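Local coordinates for porphyranase B (Zobellia galactanivorans, PDB 3JUU), which hydrolyses the sulfated red-algal polysaccharide porphyran, cutting the linkage between beta-D-galactopyranose and alpha-L-galactopyranose-6-sulfate, at residues N70-P82 against G254-N268. Numbering follows the deposited sequence.
Sequences NNGSLQITTTMLP and GGMTGSKEDRTTTYN. With SO4 (sulfate ion), chain F.
Two antiparallel neighbours of the beta-sandwich, strands 73-77 and 264-267, pair through Leu-74 with Tyr-267 and Ile-76 with Thr-265, each a hydrogen-bonded pair. Leu-74 lies beside Tyr-267, CD2 against ring atom CD2 at 3.7 Å, while Ile-76 CD1 reaches CE2. This buried face packs on Val-242 and Met-240 of strand 237-242, and Tyr-267 OH is hydrogen-bonded to Thr-124 O. In this GH16 jelly roll the side chain of Tyr-267 lies about 8 Å from that of Glu-243, a probable substrate-binding residue. On the face of Gln-75 and Thr-266, a water joins Gln-75 NE2 and Thr-266 OG1 to Glu-261 OE1 of the helical turn at 260-263; Gln-75 OE1 is hydrogen-bonded to Ser-68 OG, and Thr-77 OG1 lies 2.8 Å from Thr-264 OG1.

Beyond the paired strands, Arg-263 and Thr-78 grip each other. Arg-263 O accepts both Thr-78 N and, on a lone pair, Thr-78 OG1 (3.1 Å); the hydroxyl gets there by sitting between backbone N and carbonyl carbon (chi1 59°). Arg-263 NH1 reaches Thr-78 O (2.9 Å) in the guanidinium plane, while NE makes a hydrogen bond to Gly-258 O. NH1 and NH2 also hydrogen-bond to O3 (2.7 Å) and O1 of a sulfate, probably from crystallisation. A leucine in place of Arg-263 would probably leave Thr-78 O and Gly-258 O without these donors. Met-256 lays SD 3.3 Å from Thr-78 OG1.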
loop_
_atom_site.group_PDB
_atom_site.type_symbol
_atom_site.label_atom_id
_atom_site.label_comp_id
_atom_site.label_asym_id
_atom_site.label_seq_id
_atom_site.Cartn_x
_atom_site.Cartn_y
_atom_site.Cartn_z
ATOM N N ASN A 70 9.871 -6.890 -14.368
ATOM C CA ASN A 70 10.323 -6.659 -15.710
ATOM C C ASN A 70 10.852 -5.244 -15.779
ATOM O O ASN A 70 10.272 -4.350 -15.179
ATOM C CB ASN A 70 9.199 -6.830 -16.733
ATOM C CG ASN A 70 9.751 -6.990 -18.148
ATOM O OD1 ASN A 70 10.937 -7.393 -18.337
ATOM N ND2 ASN A 70 8.932 -6.693 -19.123
ATOM N N ASN A 71 11.946 -5.044 -16.503
ATOM C CA ASN A 71 12.484 -3.699 -16.724
ATOM C C ASN A 71 12.664 -2.827 -15.472
ATOM O O ASN A 71 12.401 -1.625 -15.520
ATOM C CB ASN A 71 11.626 -3.004 -17.759
ATOM C CG ASN A 71 11.682 -3.722 -19.074
ATOM O OD1 ASN A 71 12.731 -4.334 -19.379
ATOM N ND2 ASN A 71 10.596 -3.690 -19.831
ATOM N N GLY A 72 13.191 -3.427 -14.419
ATOM C CA GLY A 72 13.439 -2.680 -13.163
ATOM C C GLY A 72 12.107 -2.223 -12.513
ATOM O O GLY A 72 12.041 -1.146 -11.945
ATOM N N SER A 73 11.061 -3.023 -12.639
ATOM C CA SER A 73 9.800 -2.686 -11.945
ATOM C C SER A 73 9.154 -3.959 -11.401
ATOM O O SER A 73 9.363 -5.116 -11.939
ATOM C CB SER A 73 8.850 -1.954 -12.908
ATOM O OG SER A 73 8.306 -2.902 -13.844
ATOM N N LEU A 74 8.363 -3.780 -10.346
ATOM C CA LEU A 74 7.517 -4.842 -9.809
ATOM C C LEU A 74 6.156 -4.770 -10.498
ATOM O O LEU A 74 5.625 -3.643 -10.645
ATOM C CB LEU A 74 7.320 -4.580 -8.326
ATOM C CG LEU A 74 6.245 -5.412 -7.642
ATOM C CD1 LEU A 74 6.529 -6.901 -7.596
ATOM C CD2 LEU A 74 6.086 -4.860 -6.152
ATOM N N GLN A 75 5.578 -5.915 -10.905
ATOM C CA GLN A 75 4.317 -5.944 -11.636
ATOM C C GLN A 75 3.420 -6.850 -10.820
ATOM O O GLN A 75 3.818 -7.990 -10.480
ATOM C CB GLN A 75 4.499 -6.515 -13.055
ATOM C CG GLN A 75 5.499 -5.618 -13.856
ATOM C CD GLN A 75 5.681 -6.120 -15.231
ATOM O OE1 GLN A 75 5.834 -7.345 -15.453
ATOM N NE2 GLN A 75 5.554 -5.237 -16.185
ATOM N N ILE A 76 2.239 -6.322 -10.414
ATOM C CA ILE A 76 1.220 -7.166 -9.752
ATOM C C ILE A 76 0.023 -7.155 -10.696
ATOM O O ILE A 76 -0.601 -6.116 -10.941
ATOM C CB ILE A 76 0.821 -6.632 -8.332
ATOM C CG1 ILE A 76 2.093 -6.391 -7.478
ATOM C CG2 ILE A 76 -0.169 -7.664 -7.668
ATOM C CD1 ILE A 76 1.696 -5.968 -5.987
ATOM N N THR A 77 -0.281 -8.331 -11.251
ATOM C CA THR A 77 -1.223 -8.375 -12.362
ATOM C C THR A 77 -2.536 -9.028 -11.894
ATOM O O THR A 77 -2.508 -10.106 -11.293
ATOM C CB THR A 77 -0.589 -9.225 -13.506
ATOM O OG1 THR A 77 0.570 -8.540 -14.034
ATOM C CG2 THR A 77 -1.616 -9.380 -14.662
ATOM N N THR A 78 -3.665 -8.433 -12.225
ATOM C CA THR A 78 -4.958 -9.036 -11.921
ATOM C C THR A 78 -5.366 -10.056 -12.977
ATOM O O THR A 78 -5.140 -9.829 -14.191
ATOM C CB THR A 78 -6.061 -8.017 -11.890
ATOM O OG1 THR A 78 -6.170 -7.356 -13.150
ATOM C CG2 THR A 78 -5.896 -6.935 -10.744
ATOM N N THR A 79 -6.015 -11.121 -12.520
ATOM C CA THR A 79 -6.445 -12.218 -13.446
ATOM C C THR A 79 -7.819 -12.736 -13.097
ATOM O O THR A 79 -8.382 -12.451 -11.993
ATOM C CB THR A 79 -5.450 -13.410 -13.444
ATOM O OG1 THR A 79 -5.351 -13.971 -12.134
ATOM C CG2 THR A 79 -4.039 -13.007 -13.895
ATOM N N MET A 80 -8.418 -13.422 -14.070
ATOM C CA MET A 80 -9.593 -14.232 -13.775
ATOM C C MET A 80 -9.006 -15.618 -13.387
ATOM O O MET A 80 -8.114 -16.131 -14.058
ATOM C CB MET A 80 -10.510 -14.335 -15.001
ATOM C CG MET A 80 -11.793 -15.119 -14.653
ATOM S SD MET A 80 -12.925 -14.154 -13.625
ATOM C CE MET A 80 -13.517 -12.901 -14.784
ATOM N N LEU A 81 -9.427 -16.209 -12.276
ATOM C CA LEU A 81 -8.918 -17.562 -11.996
ATOM C C LEU A 81 -9.610 -18.501 -13.057
ATOM O O LEU A 81 -10.738 -18.294 -13.446
ATOM C CB LEU A 81 -9.371 -18.006 -10.607
ATOM C CG LEU A 81 -8.926 -17.082 -9.417
ATOM C CD1 LEU A 81 -9.506 -17.673 -8.085
ATOM C CD2 LEU A 81 -7.390 -16.926 -9.383
ATOM N N PRO A 82 -8.920 -19.545 -13.446
ATOM C CA PRO A 82 -9.449 -20.381 -14.517
ATOM C C PRO A 82 -10.619 -21.228 -14.011
ATOM O O PRO A 82 -11.529 -21.574 -14.794
ATOM C CB PRO A 82 -8.228 -21.235 -14.935
ATOM C CG PRO A 82 -7.305 -21.244 -13.677
ATOM C CD PRO A 82 -7.503 -19.799 -13.145
ATOM N N GLY A 254 -16.989 -9.406 -15.904
ATOM C CA GLY A 254 -15.940 -9.993 -15.069
ATOM C C GLY A 254 -14.761 -9.051 -14.750
ATOM O O GLY A 254 -13.953 -9.371 -13.872
ATOM N N GLY A 255 -14.611 -7.966 -15.489
ATOM C CA GLY A 255 -13.665 -6.901 -15.141
ATOM C C GLY A 255 -12.239 -7.195 -15.583
ATOM O O GLY A 255 -11.335 -6.353 -15.368
ATOM N N MET A 256 -12.002 -8.333 -16.260
ATOM C CA MET A 256 -10.636 -8.732 -16.625
ATOM C C MET A 256 -10.334 -8.809 -18.144
ATOM O O MET A 256 -9.386 -9.514 -18.559
ATOM C CB MET A 256 -10.324 -10.092 -15.975
ATOM C CG MET A 256 -10.329 -10.037 -14.407
ATOM S SD MET A 256 -8.855 -9.080 -13.857
ATOM C CE MET A 256 -9.679 -7.795 -12.775
ATOM N N THR A 257 -11.081 -8.057 -18.944
ATOM C CA THR A 257 -10.907 -8.054 -20.415
ATOM C C THR A 257 -9.767 -7.117 -20.861
ATOM O O THR A 257 -9.401 -7.096 -22.050
ATOM C CB THR A 257 -12.194 -7.577 -21.154
ATOM O OG1 THR A 257 -12.487 -6.186 -20.824
ATOM C CG2 THR A 257 -13.327 -8.441 -20.712
ATOM N N GLY A 258 -9.201 -6.340 -19.940
ATOM C CA GLY A 258 -8.128 -5.385 -20.313
ATOM C C GLY A 258 -6.852 -6.070 -20.778
ATOM O O GLY A 258 -6.581 -7.263 -20.489
ATOM N N SER A 259 -5.997 -5.295 -21.445
ATOM C CA SER A 259 -4.633 -5.764 -21.745
ATOM C C SER A 259 -3.835 -6.134 -20.487
ATOM O O SER A 259 -4.212 -5.750 -19.356
ATOM C CB SER A 259 -3.888 -4.653 -22.468
ATOM O OG SER A 259 -3.695 -3.560 -21.569
ATOM N N LYS A 260 -2.728 -6.861 -20.650
ATOM C CA LYS A 260 -1.898 -7.208 -19.460
ATOM C C LYS A 260 -1.486 -5.902 -18.783
ATOM O O LYS A 260 -1.543 -5.777 -17.529
ATOM C CB LYS A 260 -0.695 -8.053 -19.776
ATOM C CG LYS A 260 -0.131 -8.773 -18.521
ATOM C CD LYS A 260 1.176 -9.439 -18.775
ATOM C CE LYS A 260 1.683 -10.044 -17.485
ATOM N NZ LYS A 260 2.808 -10.951 -17.819
ATOM N N GLU A 261 -1.098 -4.901 -19.581
ATOM C CA GLU A 261 -0.686 -3.608 -18.968
ATOM C C GLU A 261 -1.826 -2.974 -18.138
ATOM O O GLU A 261 -1.620 -2.535 -17.037
ATOM C CB GLU A 261 -0.259 -2.637 -20.065
ATOM C CG GLU A 261 0.375 -1.300 -19.525
ATOM C CD GLU A 261 1.718 -1.473 -18.694
ATOM O OE1 GLU A 261 2.326 -2.599 -18.506
ATOM O OE2 GLU A 261 2.169 -0.401 -18.212
ATOM N N ASP A 262 -3.007 -2.935 -18.694
ATOM C CA ASP A 262 -4.201 -2.405 -17.983
ATOM C C ASP A 262 -4.505 -3.250 -16.748
ATOM O O ASP A 262 -4.963 -2.672 -15.733
ATOM C CB ASP A 262 -5.431 -2.444 -18.832
ATOM C CG ASP A 262 -5.459 -1.349 -19.907
ATOM O OD1 ASP A 262 -4.553 -0.501 -19.900
ATOM O OD2 ASP A 262 -6.448 -1.363 -20.673
ATOM N N ARG A 263 -4.203 -4.574 -16.761
ATOM C CA ARG A 263 -4.450 -5.405 -15.538
ATOM C C ARG A 263 -3.327 -5.360 -14.523
ATOM O O ARG A 263 -3.443 -5.978 -13.473
ATOM C CB ARG A 263 -4.708 -6.887 -15.949
ATOM C CG ARG A 263 -6.100 -6.954 -16.588
ATOM C CD ARG A 263 -6.453 -8.426 -17.068
ATOM N NE ARG A 263 -5.506 -8.907 -18.128
ATOM C CZ ARG A 263 -4.494 -9.796 -18.004
ATOM N NH1 ARG A 263 -4.065 -10.358 -16.858
ATOM N NH2 ARG A 263 -3.824 -10.114 -19.131
ATOM N N THR A 264 -2.270 -4.581 -14.789
ATOM C CA THR A 264 -1.060 -4.643 -13.994
ATOM C C THR A 264 -0.873 -3.349 -13.188
ATOM O O THR A 264 -0.966 -2.285 -13.757
ATOM C CB THR A 264 0.177 -4.881 -14.860
ATOM O OG1 THR A 264 0.015 -6.210 -15.432
ATOM C CG2 THR A 264 1.554 -4.790 -14.024
ATOM N N THR A 265 -0.611 -3.500 -11.893
ATOM C CA THR A 265 -0.191 -2.350 -11.048
ATOM C C THR A 265 1.325 -2.420 -11.077
ATOM O O THR A 265 1.873 -3.471 -10.812
ATOM C CB THR A 265 -0.726 -2.579 -9.591
ATOM O OG1 THR A 265 -2.161 -2.566 -9.644
ATOM C CG2 THR A 265 -0.179 -1.391 -8.723
ATOM N N THR A 266 1.992 -1.338 -11.460
ATOM C CA THR A 266 3.451 -1.388 -11.624
ATOM C C THR A 266 4.127 -0.453 -10.605
ATOM O O THR A 266 3.716 0.709 -10.519
ATOM C CB THR A 266 3.805 -0.908 -13.047
ATOM O OG1 THR A 266 3.100 -1.717 -14.044
ATOM C CG2 THR A 266 5.357 -0.938 -13.270
ATOM N N TYR A 267 5.091 -0.968 -9.848
ATOM C CA TYR A 267 5.878 -0.161 -8.908
ATOM C C TYR A 267 7.272 -0.115 -9.486
ATOM O O TYR A 267 7.907 -1.177 -9.582
ATOM C CB TYR A 267 5.923 -0.817 -7.540
ATOM C CG TYR A 267 4.536 -1.109 -6.947
ATOM C CD1 TYR A 267 3.999 -0.271 -5.939
ATOM C CD2 TYR A 267 3.779 -2.214 -7.369
ATOM C CE1 TYR A 267 2.720 -0.571 -5.369
ATOM C CE2 TYR A 267 2.509 -2.487 -6.835
ATOM C CZ TYR A 267 1.990 -1.668 -5.849
ATOM O OH TYR A 267 0.760 -1.923 -5.292
ATOM N N ASN A 268 7.736 1.067 -9.913
ATOM C CA ASN A 268 9.142 1.193 -10.376
ATOM C C ASN A 268 10.167 1.002 -9.256
ATOM O O ASN A 268 11.264 0.483 -9.479
ATOM C CB ASN A 268 9.395 2.494 -11.156
ATOM C CG ASN A 268 8.694 2.527 -12.470
ATOM O OD1 ASN A 268 8.380 1.473 -13.060
ATOM N ND2 ASN A 268 8.446 3.739 -12.984
HETATM S S SO4 F . -1.579 -12.967 -17.897
HETATM O O1 SO4 F . -1.872 -12.416 -19.239
HETATM O O2 SO4 F . -0.106 -13.021 -17.843
HETATM O O3 SO4 F . -2.090 -12.184 -16.758
HETATM O O4 SO4 F . -2.104 -14.344 -17.790
HETATM O O HOH W 1 4.519 -2.717 -16.119
#